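Acyl-CoA dehydrogenase (Geobacillus kaustophilus, PDB 2PG0) probably catalyses the FAD-dependent alpha,beta-dehydrogenation of carrier-bound acyl chains, as a flavoprotein of the acyl-CoA dehydrogenase family. Local coordinates at residues A[283-286]-A[287-290]; A[268-271]-A[272-276]. One frame throughout, in Å; residues are numbered along the deposited sequence.

Contact 1 (A[283-286]-A[287-290]); sequences EFQT and VQFR. With FAD (flavin-adenine dinucleotide), chain D.
With chi1 at -164° the Q285 chain swings opposite its own amide N and runs on extended, while F289 sets its ring beside its own N, and the two side chains lie alongside each other one helical turn apart. Q285 CG is 3.8 Å from F289 CE1, and the amide follows along the same ring, Q285 NE2 to F289 CZ 3.8 Å, its plane inclined 45° to the ring plane. Both polar atoms of the amide have partners outside the segment: OE1 is hydrogen-bonded to T286 OG1 of the second subunit, and NE2 to N1A of another bound FAD. F284 is the N-cap residue, and its carbonyl opens the helix with a nearly straight bond from Q288 N to F284 O (3.0 Å). F289 N to Q285 O (2.8 Å) and R290 N to T286 O (3.0 Å) continue the pattern. The F284 ring meets the adenine of the bound FAD with one face; N6A lies over the ring centre, 3.2 Å above its plane. V287 CG2 makes a van der Waals contact with FAD N3A (3.9 Å). The adenine thus rests on F284 and V287, Q285 of the second subunit supplies a hydrogen bond, and the arrangement is consistent with cofactor binding and subunit pairing depending on each other.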
loop_
_atom_site.group_PDB
_atom_site.type_symbol
_atom_site.label_atom_id
_atom_site.label_comp_id
_atom_site.label_asym_id
_atom_site.label_seq_id
_atom_site.Cartn_x
_atom_site.Cartn_y
_atom_site.Cartn_z
ATOM N N GLU A 283 -18.976 -11.828 -9.857
ATOM C CA GLU A 283 -19.247 -11.136 -11.121
ATOM C C GLU A 283 -18.975 -9.628 -11.059
ATOM O O GLU A 283 -18.897 -8.962 -12.099
ATOM C CB GLU A 283 -20.677 -11.404 -11.592
ATOM C CG GLU A 283 -20.942 -12.855 -11.980
ATOM C CD GLU A 283 -22.365 -13.062 -12.455
ATOM O OE1 GLU A 283 -22.690 -12.617 -13.576
ATOM O OE2 GLU A 283 -23.167 -13.661 -11.707
ATOM N N PHE A 284 -18.820 -9.086 -9.854
ATOM C CA PHE A 284 -18.503 -7.662 -9.714
ATOM C C PHE A 284 -17.038 -7.441 -10.030
ATOM O O PHE A 284 -16.179 -8.221 -9.603
ATOM C CB PHE A 284 -18.861 -7.157 -8.311
ATOM C CG PHE A 284 -20.333 -7.205 -8.030
ATOM C CD1 PHE A 284 -21.195 -6.293 -8.635
ATOM C CD2 PHE A 284 -20.864 -8.191 -7.202
ATOM C CE1 PHE A 284 -22.580 -6.348 -8.396
ATOM C CE2 PHE A 284 -22.240 -8.257 -6.954
ATOM C CZ PHE A 284 -23.094 -7.337 -7.550
ATOM N N GLN A 285 -16.756 -6.397 -10.804
ATOM C CA GLN A 285 -15.398 -6.190 -11.313
ATOM C C GLN A 285 -14.355 -5.997 -10.200
ATOM O O GLN A 285 -13.235 -6.526 -10.295
ATOM C CB GLN A 285 -15.348 -5.031 -12.303
ATOM C CG GLN A 285 -14.047 -5.039 -13.128
ATOM C CD GLN A 285 -13.777 -3.728 -13.835
ATOM O OE1 GLN A 285 -13.986 -2.638 -13.283
ATOM N NE2 GLN A 285 -13.292 -3.825 -15.075
ATOM N N THR A 286 -14.715 -5.257 -9.147
ATOM C CA THR A 286 -13.786 -5.083 -8.011
ATOM C C THR A 286 -13.413 -6.419 -7.365
ATOM O O THR A 286 -12.271 -6.605 -6.953
ATOM C CB THR A 286 -14.311 -4.127 -6.916
ATOM O OG1 THR A 286 -15.558 -4.611 -6.398
ATOM C CG2 THR A 286 -14.466 -2.709 -7.460
ATOM N N VAL A 287 -14.363 -7.348 -7.293
ATOM C CA VAL A 287 -14.089 -8.676 -6.735
ATOM C C VAL A 287 -13.160 -9.456 -7.663
ATOM O O VAL A 287 -12.199 -10.079 -7.210
ATOM C CB VAL A 287 -15.384 -9.479 -6.470
ATOM C CG1 VAL A 287 -15.059 -10.906 -6.014
ATOM C CG2 VAL A 287 -16.255 -8.768 -5.429
ATOM N N GLN A 288 -13.450 -9.403 -8.961
ATOM C CA GLN A 288 -12.589 -10.016 -9.980
ATOM C C GLN A 288 -11.151 -9.513 -9.921
ATOM O O GLN A 288 -10.215 -10.308 -9.962
ATOM C CB GLN A 288 -13.167 -9.790 -11.375
ATOM C CG GLN A 288 -14.505 -10.501 -11.597
ATOM C CD GLN A 288 -15.190 -10.117 -12.898
ATOM O OE1 GLN A 288 -14.966 -9.036 -13.450
ATOM N NE2 GLN A 288 -16.061 -10.999 -13.380
ATOM N N PHE A 289 -10.979 -8.200 -9.819
ATOM C CA PHE A 289 -9.632 -7.627 -9.776
ATOM C C PHE A 289 -8.910 -7.982 -8.466
ATOM O O PHE A 289 -7.713 -8.305 -8.476
ATOM C CB PHE A 289 -9.680 -6.110 -9.978
ATOM C CG PHE A 289 -9.706 -5.678 -11.426
ATOM C CD1 PHE A 289 -10.400 -6.412 -12.394
ATOM C CD2 PHE A 289 -9.052 -4.504 -11.817
ATOM C CE1 PHE A 289 -10.434 -5.988 -13.740
ATOM C CE2 PHE A 289 -9.085 -4.069 -13.146
ATOM C CZ PHE A 289 -9.776 -4.816 -14.115
ATOM N N ARG A 290 -9.632 -7.934 -7.345
ATOM C CA ARG A 290 -9.048 -8.304 -6.051
ATOM C C ARG A 290 -8.550 -9.736 -6.089
ATOM O O ARG A 290 -7.442 -10.024 -5.631
ATOM C CB ARG A 290 -10.045 -8.089 -4.910
ATOM C CG ARG A 290 -10.265 -6.606 -4.631
ATOM C CD ARG A 290 -11.484 -6.393 -3.760
ATOM N NE ARG A 290 -11.212 -6.643 -2.351
ATOM C CZ ARG A 290 -12.064 -6.357 -1.371
ATOM N NH1 ARG A 290 -13.244 -5.821 -1.653
ATOM N NH2 ARG A 290 -11.735 -6.605 -0.107
HETATM P PA FAD D . -22.773 -9.771 1.694
HETATM O O1A FAD D . -23.171 -11.167 1.267
HETATM O O2A FAD D . -23.795 -8.700 1.407
HETATM O O5B FAD D . -21.385 -9.369 0.979
HETATM C C5B FAD D . -20.234 -10.164 1.170
HETATM C C4B FAD D . -19.078 -9.496 0.443
HETATM O O4B FAD D . -19.459 -9.315 -0.906
HETATM C C3B FAD D . -18.774 -8.117 1.015
HETATM O O3B FAD D . -17.463 -8.084 1.508
HETATM C C2B FAD D . -18.768 -7.178 -0.161
HETATM O O2B FAD D . -17.426 -6.811 -0.374
HETATM C C1B FAD D . -19.098 -8.032 -1.362
HETATM N N9A FAD D . -20.118 -7.390 -2.212
HETATM C C8A FAD D . -21.487 -7.501 -2.159
HETATM N N7A FAD D . -22.018 -6.736 -3.145
HETATM C C5A FAD D . -21.004 -6.144 -3.822
HETATM C C6A FAD D . -20.964 -5.274 -4.905
HETATM N N6A FAD D . -22.084 -4.892 -5.515
HETATM N N1A FAD D . -19.739 -4.836 -5.373
HETATM C C2A FAD D . -18.559 -5.248 -4.786
HETATM N N3A FAD D . -18.604 -6.114 -3.715
HETATM C C4A FAD D . -19.805 -6.551 -3.245
HETATM N N1 FAD D . -27.217 -6.478 10.760
HETATM C C2 FAD D . -28.367 -5.891 11.268
HETATM O O2 FAD D . -29.336 -5.690 10.532
HETATM N N3 FAD D . -28.435 -5.543 12.605
HETATM C C4 FAD D . -27.354 -5.775 13.440
HETATM O O4 FAD D . -27.431 -5.463 14.625
HETATM C C4X FAD D . -26.186 -6.355 12.930
HETATM N N5 FAD D . -25.095 -6.592 13.756
HETATM C C5X FAD D . -23.959 -7.193 13.250
HETATM C C6 FAD D . -22.882 -7.439 14.100
HETATM C C7 FAD D . -21.724 -8.037 13.619
HETATM C C7M FAD D . -20.594 -8.278 14.582
HETATM C C8 FAD D . -21.649 -8.393 12.266
HETATM C C8M FAD D . -20.440 -9.038 11.669
HETATM C C9 FAD D . -22.725 -8.150 11.420
HETATM C C9A FAD D . -23.887 -7.542 11.895
HETATM N N10 FAD D . -24.970 -7.286 11.050
HETATM C C10 FAD D . -26.121 -6.711 11.575
HETATM C "C1'" FAD D . -24.912 -7.542 9.553
HETATM C "C2'" FAD D . -23.915 -6.699 8.741
HETATM O "O2'" FAD D . -24.409 -5.396 8.509
HETATM C "C3'" FAD D . -23.653 -7.419 7.414
HETATM O "O3'" FAD D . -22.762 -8.488 7.669
HETATM C "C4'" FAD D . -23.099 -6.525 6.296
HETATM O "O4'" FAD D . -24.051 -5.551 5.914
HETATM C "C5'" FAD D . -22.719 -7.314 5.041
HETATM O "O5'" FAD D . -23.750 -8.208 4.677
HETATM P P FAD D . -23.404 -9.762 4.472
HETATM O O1P FAD D . -22.711 -10.294 5.699
HETATM O O2P FAD D . -24.662 -10.535 4.142
HETATM O O3P FAD D . -22.345 -9.781 3.251
#

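Contact 2 (A[268-271]-A[272-276]); sequences KQYV and KQRTA. With FAD (flavin-adenine dinucleotide), chain D.
Y270 and R274 run side by side where the helix 237-273 ends; in both, the first torsion is near 180°, which sends the two chains the same way. R274 then bends at its second torsion (chi2 67°) and stays extended beyond, carrying its methylenes past the phenol: R274 CB is 4.0 Å from Y270 CE2, and R274 CD is 3.7 Å from Y270 OH. The ring and guanidinium planes are inclined 22° to each other, with the hydroxyl oblique to the guanidinium. The arginine end reaches the FAD pyrophosphate edge-on. R274 NE bonds FAD O1A at 2.7 Å, and NH2 adds a weak bond to the same oxygen, while NH1 is hydrogen-bonded to P132 O of the fourth subunit. The tyrosine ring also stacks with H344.

K268 and K272 also lie alongside each other, K268 CG to K272 CD 4.1 Å; each bends at chi3, and their ammonium groups stay 6.9 Å apart, NZ to NZ. K272 NZ is hydrogen-bonded to D384 O of the third subunit. The backbone shows the helix running out: K272 N bonds K268 O at 3.1 Å, whereas Y270 O receives both Q273 N, from well above the carbonyl plane, and R274 N, weakly.

Packing along Y270 probably limits the paths open to the R274 chain, whose NE and NH2 meet O1A near the guanidinium plane. Its positive charge would be expected to offset part of the negative charge of the pyrophosphate at this subunit interface.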
loop_
_atom_site.group_PDB
_atom_site.type_symbol
_atom_site.label_atom_id
_atom_site.label_comp_id
_atom_site.label_asym_id
_atom_site.label_seq_id
_atom_site.Cartn_x
_atom_site.Cartn_y
_atom_site.Cartn_z
ATOM N N LYS A 268 -12.420 -17.671 -3.272
ATOM C CA LYS A 268 -12.898 -17.814 -4.646
ATOM C C LYS A 268 -14.183 -18.633 -4.665
ATOM O O LYS A 268 -15.170 -18.238 -5.303
ATOM C CB LYS A 268 -11.837 -18.470 -5.526
ATOM C CG LYS A 268 -12.235 -18.579 -6.998
ATOM C CD LYS A 268 -11.034 -18.924 -7.874
ATOM C CE LYS A 268 -10.526 -20.337 -7.610
ATOM N NZ LYS A 268 -9.149 -20.570 -8.172
ATOM N N GLN A 269 -14.168 -19.760 -3.954
ATOM C CA GLN A 269 -15.343 -20.626 -3.884
ATOM C C GLN A 269 -16.524 -19.920 -3.233
ATOM O O GLN A 269 -17.656 -20.043 -3.706
ATOM C CB GLN A 269 -15.016 -21.952 -3.189
ATOM C CG GLN A 269 -14.157 -22.891 -4.068
ATOM C CD GLN A 269 -14.612 -22.935 -5.541
ATOM O OE1 GLN A 269 -15.770 -23.263 -5.844
ATOM N NE2 GLN A 269 -13.696 -22.606 -6.460
ATOM N N TYR A 270 -16.263 -19.157 -2.172
ATOM C CA TYR A 270 -17.342 -18.430 -1.507
ATOM C C TYR A 270 -18.027 -17.403 -2.409
ATOM O O TYR A 270 -19.253 -17.404 -2.531
ATOM C CB TYR A 270 -16.879 -17.765 -0.204
ATOM C CG TYR A 270 -18.041 -17.142 0.531
ATOM C CD1 TYR A 270 -18.905 -17.938 1.290
ATOM C CD2 TYR A 270 -18.303 -15.767 0.447
ATOM C CE1 TYR A 270 -19.993 -17.384 1.958
ATOM C CE2 TYR A 270 -19.399 -15.203 1.115
ATOM C CZ TYR A 270 -20.235 -16.024 1.865
ATOM O OH TYR A 270 -21.327 -15.504 2.532
ATOM N N VAL A 271 -17.242 -16.525 -3.030
ATOM C CA VAL A 271 -17.811 -15.450 -3.844
ATOM C C VAL A 271 -18.482 -15.972 -5.126
ATOM O O VAL A 271 -19.381 -15.328 -5.663
ATOM C CB VAL A 271 -16.788 -14.304 -4.145
ATOM C CG1 VAL A 271 -16.344 -13.623 -2.852
ATOM C CG2 VAL A 271 -15.584 -14.816 -4.958
ATOM N N LYS A 272 -18.065 -17.149 -5.586
ATOM C CA LYS A 272 -18.682 -17.780 -6.759
ATOM C C LYS A 272 -20.093 -18.306 -6.458
ATOM O O LYS A 272 -20.928 -18.401 -7.363
ATOM C CB LYS A 272 -17.786 -18.892 -7.320
ATOM C CG LYS A 272 -16.633 -18.355 -8.175
ATOM C CD LYS A 272 -15.786 -19.472 -8.780
ATOM C CE LYS A 272 -16.487 -20.141 -9.966
ATOM N NZ LYS A 272 -15.583 -21.101 -10.679
ATOM N N GLN A 273 -20.361 -18.611 -5.188
ATOM C CA GLN A 273 -21.660 -19.171 -4.784
ATOM C C GLN A 273 -22.577 -18.177 -4.062
ATOM O O GLN A 273 -23.765 -18.449 -3.871
ATOM C CB GLN A 273 -21.472 -20.423 -3.917
ATOM C CG GLN A 273 -20.579 -21.517 -4.503
ATOM C CD GLN A 273 -21.110 -22.136 -5.797
ATOM O OE1 GLN A 273 -20.563 -21.900 -6.884
ATOM N NE2 GLN A 273 -22.166 -22.947 -5.682
ATOM N N ARG A 274 -22.029 -17.043 -3.637
ATOM C CA ARG A 274 -22.813 -16.031 -2.933
ATOM C C ARG A 274 -23.464 -15.078 -3.934
ATOM O O ARG A 274 -22.795 -14.560 -4.828
ATOM C CB ARG A 274 -21.917 -15.248 -1.961
ATOM C CG ARG A 274 -22.622 -14.114 -1.209
ATOM C CD ARG A 274 -23.659 -14.655 -0.234
ATOM N NE ARG A 274 -24.243 -13.605 0.601
ATOM C CZ ARG A 274 -25.220 -13.809 1.484
ATOM N NH1 ARG A 274 -25.726 -15.029 1.645
ATOM N NH2 ARG A 274 -25.687 -12.796 2.211
ATOM N N THR A 275 -24.765 -14.843 -3.792
ATOM C CA THR A 275 -25.441 -13.894 -4.677
ATOM C C THR A 275 -25.804 -12.597 -3.956
ATOM O O THR A 275 -26.190 -12.617 -2.782
ATOM C CB THR A 275 -26.699 -14.494 -5.361
ATOM O OG1 THR A 275 -27.706 -14.748 -4.377
ATOM C CG2 THR A 275 -26.365 -15.794 -6.079
ATOM N N ALA A 276 -25.660 -11.480 -4.670
ATOM C CA ALA A 276 -26.072 -10.157 -4.189
ATOM C C ALA A 276 -26.406 -9.298 -5.401
ATOM O O ALA A 276 -25.700 -9.357 -6.412
ATOM C CB ALA A 276 -24.966 -9.514 -3.376
HETATM P PA FAD D . -22.773 -9.771 1.694
HETATM O O1A FAD D . -23.171 -11.167 1.267
HETATM O O2A FAD D . -23.795 -8.700 1.407
HETATM O O5B FAD D . -21.385 -9.369 0.979
HETATM C C5B FAD D . -20.234 -10.164 1.170
HETATM C C4B FAD D . -19.078 -9.496 0.443
HETATM O O4B FAD D . -19.459 -9.315 -0.906
HETATM C C3B FAD D . -18.774 -8.117 1.015
HETATM O O3B FAD D . -17.463 -8.084 1.508
HETATM C C2B FAD D . -18.768 -7.178 -0.161
HETATM O O2B FAD D . -17.426 -6.811 -0.374
HETATM C C1B FAD D . -19.098 -8.032 -1.362
HETATM N N9A FAD D . -20.118 -7.390 -2.212
HETATM C C8A FAD D . -21.487 -7.501 -2.159
HETATM N N7A FAD D . -22.018 -6.736 -3.145
HETATM C C5A FAD D . -21.004 -6.144 -3.822
HETATM C C6A FAD D . -20.964 -5.274 -4.905
HETATM N N6A FAD D . -22.084 -4.892 -5.515
HETATM N N1A FAD D . -19.739 -4.836 -5.373
HETATM C C2A FAD D . -18.559 -5.248 -4.786
HETATM N N3A FAD D . -18.604 -6.114 -3.715
HETATM C C4A FAD D . -19.805 -6.551 -3.245
HETATM N N1 FAD D . -27.217 -6.478 10.760
HETATM C C2 FAD D . -28.367 -5.891 11.268
HETATM O O2 FAD D . -29.336 -5.690 10.532
HETATM N N3 FAD D . -28.435 -5.543 12.605
HETATM C C4 FAD D . -27.354 -5.775 13.440
HETATM O O4 FAD D . -27.431 -5.463 14.625
HETATM C C4X FAD D . -26.186 -6.355 12.930
HETATM N N5 FAD D . -25.095 -6.592 13.756
HETATM C C5X FAD D . -23.959 -7.193 13.250
HETATM C C6 FAD D . -22.882 -7.439 14.100
HETATM C C7 FAD D . -21.724 -8.037 13.619
HETATM C C7M FAD D . -20.594 -8.278 14.582
HETATM C C8 FAD D . -21.649 -8.393 12.266
HETATM C C8M FAD D . -20.440 -9.038 11.669
HETATM C C9 FAD D . -22.725 -8.150 11.420
HETATM C C9A FAD D . -23.887 -7.542 11.895
HETATM N N10 FAD D . -24.970 -7.286 11.050
HETATM C C10 FAD D . -26.121 -6.711 11.575
HETATM C "C1'" FAD D . -24.912 -7.542 9.553
HETATM C "C2'" FAD D . -23.915 -6.699 8.741
HETATM O "O2'" FAD D . -24.409 -5.396 8.509
HETATM C "C3'" FAD D . -23.653 -7.419 7.414
HETATM O "O3'" FAD D . -22.762 -8.488 7.669
HETATM C "C4'" FAD D . -23.099 -6.525 6.296
HETATM O "O4'" FAD D . -24.051 -5.551 5.914
HETATM C "C5'" FAD D . -22.719 -7.314 5.041
HETATM O "O5'" FAD D . -23.750 -8.208 4.677
HETATM P P FAD D . -23.404 -9.762 4.472
HETATM O O1P FAD D . -22.711 -10.294 5.699
HETATM O O2P FAD D . -24.662 -10.535 4.142
HETATM O O3P FAD D . -22.345 -9.781 3.251
#

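In the fold
Contact 2 comes first along the chain, at the end of helix 237-273 and the start of the strand 275-276; contact 1 follows at the beginning of helix 285-313, after the short antiparallel pair 275-276 and 279-280 has turned the chain back. Their centres lie 11 Å apart, within the C-terminal domain and on one side of the chain's centre. They touch directly: F284 CZ packs 3.5 Å from A276 O, and V287 CG1 is 4.1 Å from V271 CG2. Together they line one FAD, contact 2 mainly through R274 at the pyrophosphate, with A276 near the adenine, and contact 1 chiefly at the adenine. Residues of other subunits complete this site, at interfaces of the tetramer.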